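Local coordinates for protein ditrans,polycis-undecaprenyl-diphosphate synthase ((2E,6E)-farnesyl-diphosphate specific) (Acinetobacter baumannii, PDB 6ACS) that probably catalyses the sequential condensation of eight isopentenyl diphosphates with farnesyl diphosphate, making the undecaprenyl diphosphate precursor of the lipid carrier for bacterial cell-wall synthesis, at residues 135-140 against 195-200; 145-150 against 167-172. One frame throughout, in Å; residues are numbered along the deposited sequence. Where two conformers were deposited one is given.

Contact 1 (135-140 against 195-200)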
ATOM      1  N   VAL B 135       5.479 -16.985  -1.717  1.00 24.56           N
ATOM      2  CA  VAL B 135       5.161 -18.017  -2.698  1.00 25.29           C
ATOM      3  C   VAL B 135       3.647 -18.105  -2.797  1.00 25.65           C
ATOM      4  O   VAL B 135       2.969 -18.268  -1.776  1.00 26.68           O
ATOM      5  CB  VAL B 135       5.746 -19.385  -2.293  1.00 28.50           C
ATOM      6  CG1 VAL B 135       5.400 -20.455  -3.334  1.00 31.78           C
ATOM      7  CG2 VAL B 135       7.263 -19.288  -2.047  1.00 28.09           C
ATOM      8  N   SER B 136       3.118 -18.010  -4.022  1.00 25.60           N
ATOM      9  CA  SER B 136       1.667 -17.970  -4.229  1.00 29.53           C
ATOM     10  C   SER B 136       1.036 -16.927  -3.319  1.00 28.30           C
ATOM     11  O   SER B 136       0.013 -17.170  -2.665  1.00 25.16           O
ATOM     12  CB  SER B 136       1.016 -19.340  -4.007  1.00 37.23           C
ATOM     13  OG  SER B 136       1.437 -20.258  -4.999  1.00 41.34           O
ATOM     14  N   TYR B 137       1.677 -15.761  -3.268  1.00 25.36           N
ATOM     15  CA  TYR B 137       1.319 -14.680  -2.368  1.00 22.72           C
ATOM     16  C   TYR B 137       0.719 -13.514  -3.146  1.00 27.06           C
ATOM     17  O   TYR B 137       1.160 -13.204  -4.255  1.00 26.34           O
ATOM     18  CB  TYR B 137       2.561 -14.193  -1.594  1.00 21.69           C
ATOM     19  CG  TYR B 137       2.224 -13.020  -0.721  1.00 20.57           C
ATOM     20  CD1 TYR B 137       1.758 -13.217   0.566  1.00 21.42           C
ATOM     21  CD2 TYR B 137       2.345 -11.715  -1.197  1.00 22.23           C
ATOM     22  CE1 TYR B 137       1.398 -12.148   1.371  1.00 22.01           C
ATOM     23  CE2 TYR B 137       1.986 -10.632  -0.408  1.00 21.15           C
ATOM     24  CZ  TYR B 137       1.504 -10.854   0.870  1.00 23.91           C
ATOM     25  OH  TYR B 137       1.152  -9.786   1.649  1.00 20.86           O
ATOM     26  N   GLY B 138      -0.254 -12.844  -2.541  1.00 24.05           N
ATOM     27  CA  GLY B 138      -0.664 -11.517  -2.980  1.00 23.93           C
ATOM     28  C   GLY B 138      -1.114 -10.720  -1.775  1.00 23.00           C
ATOM     29  O   GLY B 138      -1.612 -11.283  -0.800  1.00 22.40           O
ATOM     30  N   GLY B 139      -0.943  -9.396  -1.838  1.00 18.99           N
ATOM     31  CA  GLY B 139      -1.321  -8.576  -0.692  1.00 21.13           C
ATOM     32  C   GLY B 139      -2.815  -8.596  -0.425  1.00 21.53           C
ATOM     33  O   GLY B 139      -3.266  -8.587   0.727  1.00 21.37           O
ATOM     34  N   MET B 140      -3.609  -8.594  -1.489  1.00 19.96           N
ATOM     35  CA  MET B 140      -5.044  -8.717  -1.309  1.00 20.68           C
ATOM     36  C   MET B 140      -5.410 -10.070  -0.724  1.00 19.82           C
ATOM     37  O   MET B 140      -6.277 -10.144   0.156  1.00 20.68           O
ATOM     38  CB  MET B 140      -5.764  -8.498  -2.637  1.00 20.68           C
ATOM     39  CG  MET B 140      -5.720  -7.036  -3.079  1.00 23.19           C
ATOM     40  SD  MET B 140      -6.646  -6.761  -4.629  1.00 30.42           S
ATOM     41  CE  MET B 140      -5.532  -7.424  -5.849  0.55 31.91           C
ATOM     42  N   ASN B 195       0.375  -5.473  -6.018  1.00 24.30           N
ATOM     43  CA  ASN B 195      -0.304  -6.406  -5.119  1.00 22.76           C
ATOM     44  C   ASN B 195       0.696  -7.229  -4.304  1.00 25.31           C
ATOM     45  O   ASN B 195       0.498  -8.420  -4.047  1.00 26.29           O
ATOM     46  CB  ASN B 195      -1.239  -7.325  -5.905  1.00 24.23           C
ATOM     47  CG  ASN B 195      -2.161  -8.119  -5.003  1.00 26.29           C
ATOM     48  OD1 ASN B 195      -2.563  -7.644  -3.941  1.00 25.64           O
ATOM     49  ND2 ASN B 195      -2.467  -9.343  -5.402  1.00 27.90           N
ATOM     50  N   PHE B 196       1.762  -6.580  -3.852  1.00 24.87           N
ATOM     51  CA  PHE B 196       2.687  -7.282  -2.973  1.00 25.57           C
ATOM     52  C   PHE B 196       2.223  -6.904  -1.567  1.00 34.09           C
ATOM     53  O   PHE B 196       1.022  -6.989  -1.296  1.00 39.43           O
ATOM     54  CB  PHE B 196       4.141  -6.933  -3.373  1.00 21.97           C
ATOM     55  CG  PHE B 196       5.230  -7.637  -2.572  1.00 22.82           C
ATOM     56  CD1 PHE B 196       5.112  -8.957  -2.183  1.00 23.94           C
ATOM     57  CD2 PHE B 196       6.438  -6.995  -2.358  1.00 26.27           C
ATOM     58  CE1 PHE B 196       6.132  -9.582  -1.464  1.00 27.76           C
ATOM     59  CE2 PHE B 196       7.488  -7.626  -1.669  1.00 24.97           C
ATOM     60  CZ  PHE B 196       7.333  -8.913  -1.221  1.00 25.31           C
ATOM     61  N   LEU B 197       3.107  -6.445  -0.692  1.00 30.75           N
ATOM     62  CA  LEU B 197       2.845  -6.213   0.743  1.00 25.55           C
ATOM     63  C   LEU B 197       2.068  -4.930   1.073  1.00 27.99           C
ATOM     64  O   LEU B 197       2.583  -4.004   1.708  1.00 30.20           O
ATOM     65  CB  LEU B 197       4.176  -6.173   1.458  1.00 19.23           C
ATOM     66  CG  LEU B 197       5.034  -7.420   1.378  1.00 23.75           C
ATOM     67  CD1 LEU B 197       6.416  -7.102   1.975  1.00 26.60           C
ATOM     68  CD2 LEU B 197       4.347  -8.526   2.155  1.00 23.88           C
ATOM     69  N   LEU B 198       0.784  -4.920   0.726  1.00 22.47           N
ATOM     70  CA  LEU B 198      -0.006  -3.687   0.821  1.00 20.55           C
ATOM     71  C   LEU B 198      -0.147  -3.200   2.264  1.00 24.72           C
ATOM     72  O   LEU B 198       0.113  -2.027   2.571  1.00 22.67           O
ATOM     73  CB  LEU B 198      -1.392  -3.928   0.220  1.00 21.37           C
ATOM     74  CG  LEU B 198      -1.375  -4.458  -1.209  1.00 23.88           C
ATOM     75  CD1 LEU B 198      -2.812  -4.790  -1.644  1.00 22.58           C
ATOM     76  CD2 LEU B 198      -0.709  -3.475  -2.189  1.00 22.76           C
ATOM     77  N   TRP B 199      -0.574  -4.084   3.164  1.00 21.64           N
ATOM     78  CA  TRP B 199      -0.706  -3.693   4.566  1.00 22.14           C
ATOM     79  C   TRP B 199       0.652  -3.344   5.163  1.00 22.74           C
ATOM     80  O   TRP B 199       0.807  -2.312   5.832  1.00 23.50           O
ATOM     81  CB  TRP B 199      -1.381  -4.830   5.344  1.00 19.78           C
ATOM     82  CG  TRP B 199      -1.594  -4.571   6.816  1.00 19.38           C
ATOM     83  CD1 TRP B 199      -0.683  -4.757   7.832  1.00 21.20           C
ATOM     84  CD2 TRP B 199      -2.796  -4.108   7.439  1.00 21.09           C
ATOM     85  NE1 TRP B 199      -1.249  -4.417   9.047  1.00 23.36           N
ATOM     86  CE2 TRP B 199      -2.551  -4.029   8.828  1.00 22.06           C
ATOM     87  CE3 TRP B 199      -4.067  -3.759   6.955  1.00 20.54           C
ATOM     88  CZ2 TRP B 199      -3.521  -3.611   9.730  1.00 19.89           C
ATOM     89  CZ3 TRP B 199      -5.021  -3.353   7.863  1.00 19.21           C
ATOM     90  CH2 TRP B 199      -4.747  -3.272   9.219  1.00 19.71           C
ATOM     91  N   GLN B 200       1.653  -4.202   4.923  1.00 19.68           N
ATOM     92  CA  GLN B 200       2.928  -4.114   5.620  1.00 20.40           C
ATOM     93  C   GLN B 200       3.798  -2.978   5.100  1.00 23.97           C
ATOM     94  O   GLN B 200       4.703  -2.530   5.812  1.00 22.29           O
ATOM     95  CB  GLN B 200       3.688  -5.437   5.479  1.00 20.00           C
ATOM     96  CG  GLN B 200       2.922  -6.674   6.023  1.00 19.26           C
ATOM     97  CD  GLN B 200       2.038  -7.387   4.994  1.00 20.56           C
ATOM     98  OE1 GLN B 200       1.579  -6.801   4.016  1.00 21.04           O
ATOM     99  NE2 GLN B 200       1.794  -8.667   5.230  1.00 21.39           N
TER
HETATM  100  O   HOH W   1      -0.066 -11.387  -6.641  1.00 64.61           O
HETATM  101  O   HOH W   2      -0.932  -7.028   2.438  1.00 22.08           O

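Contact 2 (145-150 against 167-172)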
ATOM      1  N   ASN B 145      -7.429 -13.180   3.636  1.00 22.36           N
ATOM      2  CA  ASN B 145      -7.179 -14.340   4.488  1.00 25.11           C
ATOM      3  C   ASN B 145      -7.242 -13.960   5.965  1.00 22.25           C
ATOM      4  O   ASN B 145      -7.816 -14.697   6.785  1.00 23.24           O
ATOM      5  CB  ASN B 145      -5.809 -14.924   4.132  1.00 23.26           C
ATOM      6  CG  ASN B 145      -5.473 -16.164   4.936  1.00 27.08           C
ATOM      7  OD1 ASN B 145      -4.583 -16.158   5.792  1.00 31.99           O
ATOM      8  ND2 ASN B 145      -6.173 -17.233   4.659  1.00 22.27           N
ATOM      9  N   ALA B 146      -6.664 -12.804   6.316  1.00 21.44           N
ATOM     10  CA  ALA B 146      -6.814 -12.282   7.672  1.00 21.83           C
ATOM     11  C   ALA B 146      -8.294 -12.055   8.009  1.00 21.96           C
ATOM     12  O   ALA B 146      -8.770 -12.411   9.099  1.00 21.62           O
ATOM     13  CB  ALA B 146      -6.015 -10.977   7.816  1.00 20.81           C
ATOM     14  N   ALA B 147      -9.038 -11.461   7.073  1.00 22.24           N
ATOM     15  CA  ALA B 147     -10.464 -11.209   7.310  1.00 21.73           C
ATOM     16  C   ALA B 147     -11.236 -12.507   7.504  1.00 24.60           C
ATOM     17  O   ALA B 147     -12.152 -12.585   8.342  1.00 23.41           O
ATOM     18  CB  ALA B 147     -11.050 -10.401   6.146  1.00 20.65           C
ATOM     19  N   LYS B 148     -10.871 -13.538   6.740  1.00 22.37           N
ATOM     20  CA  LYS B 148     -11.502 -14.845   6.875  1.00 23.45           C
ATOM     21  C   LYS B 148     -11.240 -15.428   8.254  1.00 22.15           C
ATOM     22  O   LYS B 148     -12.146 -15.961   8.889  1.00 22.21           O
ATOM     23  CB  LYS B 148     -10.987 -15.794   5.791  1.00 22.67           C
ATOM     24  CG  LYS B 148     -11.508 -17.217   5.937  1.00 23.49           C
ATOM     25  CD  LYS B 148     -11.091 -18.109   4.743  1.00 29.76           C
ATOM     26  CE  LYS B 148      -9.641 -18.531   4.815  0.59 31.91           C
ATOM     27  NZ  LYS B 148      -9.400 -19.684   3.896  0.59 36.73           N
ATOM     28  N   GLN B 149      -9.990 -15.358   8.722  1.00 21.52           N
ATOM     29  CA  GLN B 149      -9.681 -15.914  10.034  1.00 21.74           C
ATOM     30  C   GLN B 149     -10.437 -15.192  11.142  1.00 23.19           C
ATOM     31  O   GLN B 149     -10.952 -15.825  12.081  1.00 26.16           O
ATOM     32  CB  GLN B 149      -8.182 -15.826  10.290  1.00 22.90           C
ATOM     33  CG  GLN B 149      -7.339 -16.697   9.401  1.00 28.79           C
ATOM     34  CD  GLN B 149      -5.876 -16.498   9.720  1.00 35.79           C
ATOM     35  OE1 GLN B 149      -5.462 -16.685  10.859  1.00 31.86           O
ATOM     36  NE2 GLN B 149      -5.101 -16.057   8.737  1.00 41.51           N
ATOM     37  N   VAL B 150     -10.500 -13.865  11.059  1.00 22.64           N
ATOM     38  CA  VAL B 150     -11.252 -13.089  12.047  1.00 23.67           C
ATOM     39  C   VAL B 150     -12.730 -13.467  12.018  1.00 25.50           C
ATOM     40  O   VAL B 150     -13.360 -13.694  13.065  1.00 24.03           O
ATOM     41  CB  VAL B 150     -11.061 -11.587  11.782  1.00 24.91           C
ATOM     42  CG1 VAL B 150     -12.028 -10.782  12.617  1.00 28.96           C
ATOM     43  CG2 VAL B 150      -9.631 -11.200  12.119  1.00 27.67           C
ATOM     44  N   ASP B 167      -6.033  -2.618  15.271  1.00 19.55           N
ATOM     45  CA  ASP B 167      -5.100  -3.319  16.151  1.00 21.39           C
ATOM     46  C   ASP B 167      -5.412  -4.804  16.222  1.00 19.82           C
ATOM     47  O   ASP B 167      -4.500  -5.641  16.192  1.00 20.74           O
ATOM     48  CB  ASP B 167      -5.134  -2.712  17.547  1.00 24.98           C
ATOM     49  CG  ASP B 167      -4.458  -1.360  17.604  1.00 35.57           C
ATOM     50  OD1 ASP B 167      -3.649  -1.050  16.695  1.00 38.09           O
ATOM     51  OD2 ASP B 167      -4.759  -0.605  18.540  1.00 40.69           O
ATOM     52  N   LEU B 168      -6.696  -5.146  16.284  1.00 19.10           N
ATOM     53  CA  LEU B 168      -7.074  -6.552  16.323  1.00 22.18           C
ATOM     54  C   LEU B 168      -6.783  -7.232  14.983  1.00 19.86           C
ATOM     55  O   LEU B 168      -6.225  -8.338  14.938  1.00 20.40           O
ATOM     56  CB  LEU B 168      -8.551  -6.671  16.726  1.00 23.62           C
ATOM     57  CG  LEU B 168      -9.064  -8.097  16.999  1.00 24.37           C
ATOM     58  CD1 LEU B 168     -10.222  -8.091  18.014  1.00 24.26           C
ATOM     59  CD2 LEU B 168      -9.525  -8.777  15.698  1.00 24.71           C
ATOM     60  N   PHE B 169      -7.166  -6.585  13.888  1.00 17.55           N
ATOM     61  CA  PHE B 169      -6.999  -7.164  12.560  1.00 17.49           C
ATOM     62  C   PHE B 169      -5.536  -7.403  12.232  1.00 19.51           C
ATOM     63  O   PHE B 169      -5.190  -8.419  11.619  1.00 19.71           O
ATOM     64  CB  PHE B 169      -7.631  -6.236  11.518  1.00 20.06           C
ATOM     65  CG  PHE B 169      -7.619  -6.797  10.122  1.00 18.57           C
ATOM     66  CD1 PHE B 169      -8.567  -7.729   9.726  1.00 21.82           C
ATOM     67  CD2 PHE B 169      -6.658  -6.384   9.209  1.00 18.09           C
ATOM     68  CE1 PHE B 169      -8.551  -8.239   8.427  1.00 21.25           C
ATOM     69  CE2 PHE B 169      -6.635  -6.880   7.930  1.00 21.49           C
ATOM     70  CZ  PHE B 169      -7.590  -7.806   7.530  1.00 20.54           C
ATOM     71  N   ALA B 170      -4.656  -6.502  12.680  1.00 19.68           N
ATOM     72  CA  ALA B 170      -3.249  -6.585  12.314  1.00 19.46           C
ATOM     73  C   ALA B 170      -2.614  -7.910  12.727  1.00 22.00           C
ATOM     74  O   ALA B 170      -1.655  -8.368  12.079  1.00 20.53           O
ATOM     75  CB  ALA B 170      -2.499  -5.400  12.940  1.00 19.96           C
ATOM     76  N   LYS B 171      -3.131  -8.547  13.787  1.00 20.07           N
ATOM     77  CA  LYS B 171      -2.524  -9.772  14.295  1.00 20.20           C
ATOM     78  C   LYS B 171      -2.774 -10.973  13.395  1.00 19.41           C
ATOM     79  O   LYS B 171      -2.204 -12.037  13.645  1.00 20.39           O
ATOM     80  CB  LYS B 171      -3.012 -10.071  15.715  1.00 20.92           C
ATOM     81  CG  LYS B 171      -2.655  -8.989  16.734  1.00 24.03           C
ATOM     82  CD  LYS B 171      -1.142  -8.853  16.848  1.00 28.87           C
ATOM     83  CE  LYS B 171      -0.738  -7.947  17.995  1.00 36.40           C
ATOM     84  NZ  LYS B 171       0.694  -7.556  17.906  1.00 39.25           N
ATOM     85  N   TYR B 172      -3.595 -10.826  12.363  1.00 20.37           N
ATOM     86  CA  TYR B 172      -3.907 -11.910  11.443  1.00 20.24           C
ATOM     87  C   TYR B 172      -3.243 -11.751  10.079  1.00 22.08           C
ATOM     88  O   TYR B 172      -3.340 -12.659   9.242  1.00 21.39           O
ATOM     89  CB  TYR B 172      -5.423 -11.993  11.253  1.00 21.17           C
ATOM     90  CG  TYR B 172      -6.158 -12.383  12.516  1.00 21.36           C
ATOM     91  CD1 TYR B 172      -6.545 -11.426  13.448  1.00 21.93           C
ATOM     92  CD2 TYR B 172      -6.475 -13.717  12.767  1.00 21.63           C
ATOM     93  CE1 TYR B 172      -7.242 -11.781  14.610  1.00 20.64           C
ATOM     94  CE2 TYR B 172      -7.173 -14.083  13.923  1.00 23.45           C
ATOM     95  CZ  TYR B 172      -7.556 -13.107  14.834  1.00 23.54           C
ATOM     96  OH  TYR B 172      -8.244 -13.449  15.985  1.00 26.29           O
TER

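Contact 1 (135-140 against 195-200)
Asn195 meets the start of helix 139-155 with two acceptors, one from its backbone and one from its side chain. Gly139 N donates to Asn195 O over 2.8 Å, nearly straight at 166°, with the N-H arriving from above the carbonyl plane. Met140 N reaches Asn195 OD1, also at 2.8 Å (157° at the hydrogen), and here the donor lies in the amide plane on a lone pair. With CG anti to the backbone N (chi1 -169°) the carboxamide lies beside its own carbonyl carbon, and OD1 and O can serve consecutive N-H groups. Both donors belong to the first turn, and Gly138, at the N-cap position, has no side chain to serve them. Asn195, distant in sequence, supplies the acceptors instead, which the positive end of the helix dipole would be expected to favour.

Apolar groups flank these bonds. The Tyr137 ring turns its edge to the backbone carbonyl of Phe196; the two side chains cross at about a right angle, with Tyr137 CE2 4.0 Å from Phe196 CD1. Leu197 CD2 comes within 3.5 Å of Tyr137 OH, and Leu198 CD1 lies 3.9 Å from Met140 CG. Water 2 spans the segments, donating to Gly139 O (3.3 Å) and to Gln200 OE1 (3.0 Å) and accepting from Trp199 N (3.1 Å).

In the second shell, Asp142 OD2 bonds both Tyr137 OH and Gln200 NE2, fixing two polar ends with one carboxylate. Leu198 packs on Ile193, a predicted substrate-binding residue, and Asn195 makes backbone hydrogen bonds to the second subunit. Helix 139-155 begins just after strand 129-134 of the parallel sheet, and the loop leading to strand 205-208 lies across that start, Phe196 packing on strand 12-17 and Leu197 also touching strand 97-102.

Contact 2 (145-150 against 167-172)
Gln149, which borders the Tyr172 ring, donates from NE2 to Asn145 OD1 one helical turn back, at 3.0 Å. The bond is bent, 131° at the hydrogen, and its donor stands above the plane of the Asn145 side-chain carbonyl. It may orient the Gln149 amide, whose OE1 lies in the plane of the Tyr172 ring at its edge, 3.7 Å from Tyr172 CD2. Amide and ring planes are steeply turned against each other, 81° apart.

Val150 lies over one face of the ring. Its CG2, offset toward the rim, stands 3.5 Å from the centroid of the Tyr172 ring, only 19° off the normal, which defines a CH-pi contact. Val150 CG2 is anti to the carbonyl carbon, a torsion that sends this branch over the ring.

The middle of the long helix 139-155 here packs against segment 167-172, which carries most of the short helix 166-170, in a part of the UPP synthase fold remote from the predicted substrate and magnesium sites. Small residues bring the backbones close. Ala146 CB meets Tyr172 CB at 3.6 Å, and the same methyl lies 3.6 Å from Phe169 CZ. Phe169 CE1 reaches past it to Ala147 N, 3.5 Å away. At the dimer interface Phe169 packs on Ala147 of the second subunit, while Ala147 packs on Phe169 of that subunit.

Both contacts use helix 139-155: contact 1 secures its first turn near the parallel sheet, and contact 2 packs on its middle, with the centres about 14 Å apart. Contact 1 is buried and mixes hydrogen bonds with apolar packing: Asn195 oxygens answer the helix-start peptide N-H groups, and a water bridges the helix to Trp199 and Gln200. Contact 2 is farther out and only partly buried, and it relies on methyl and ring packing, its side-chain hydrogen bond staying within one segment. Trp199 joins them directly: Trp199 CH2 lies 3.7 Å from Phe169 CD2, and Trp199 CZ2 is 3.8 Å from Ala170 CB. Both contacts also touch the second subunit of the homodimer.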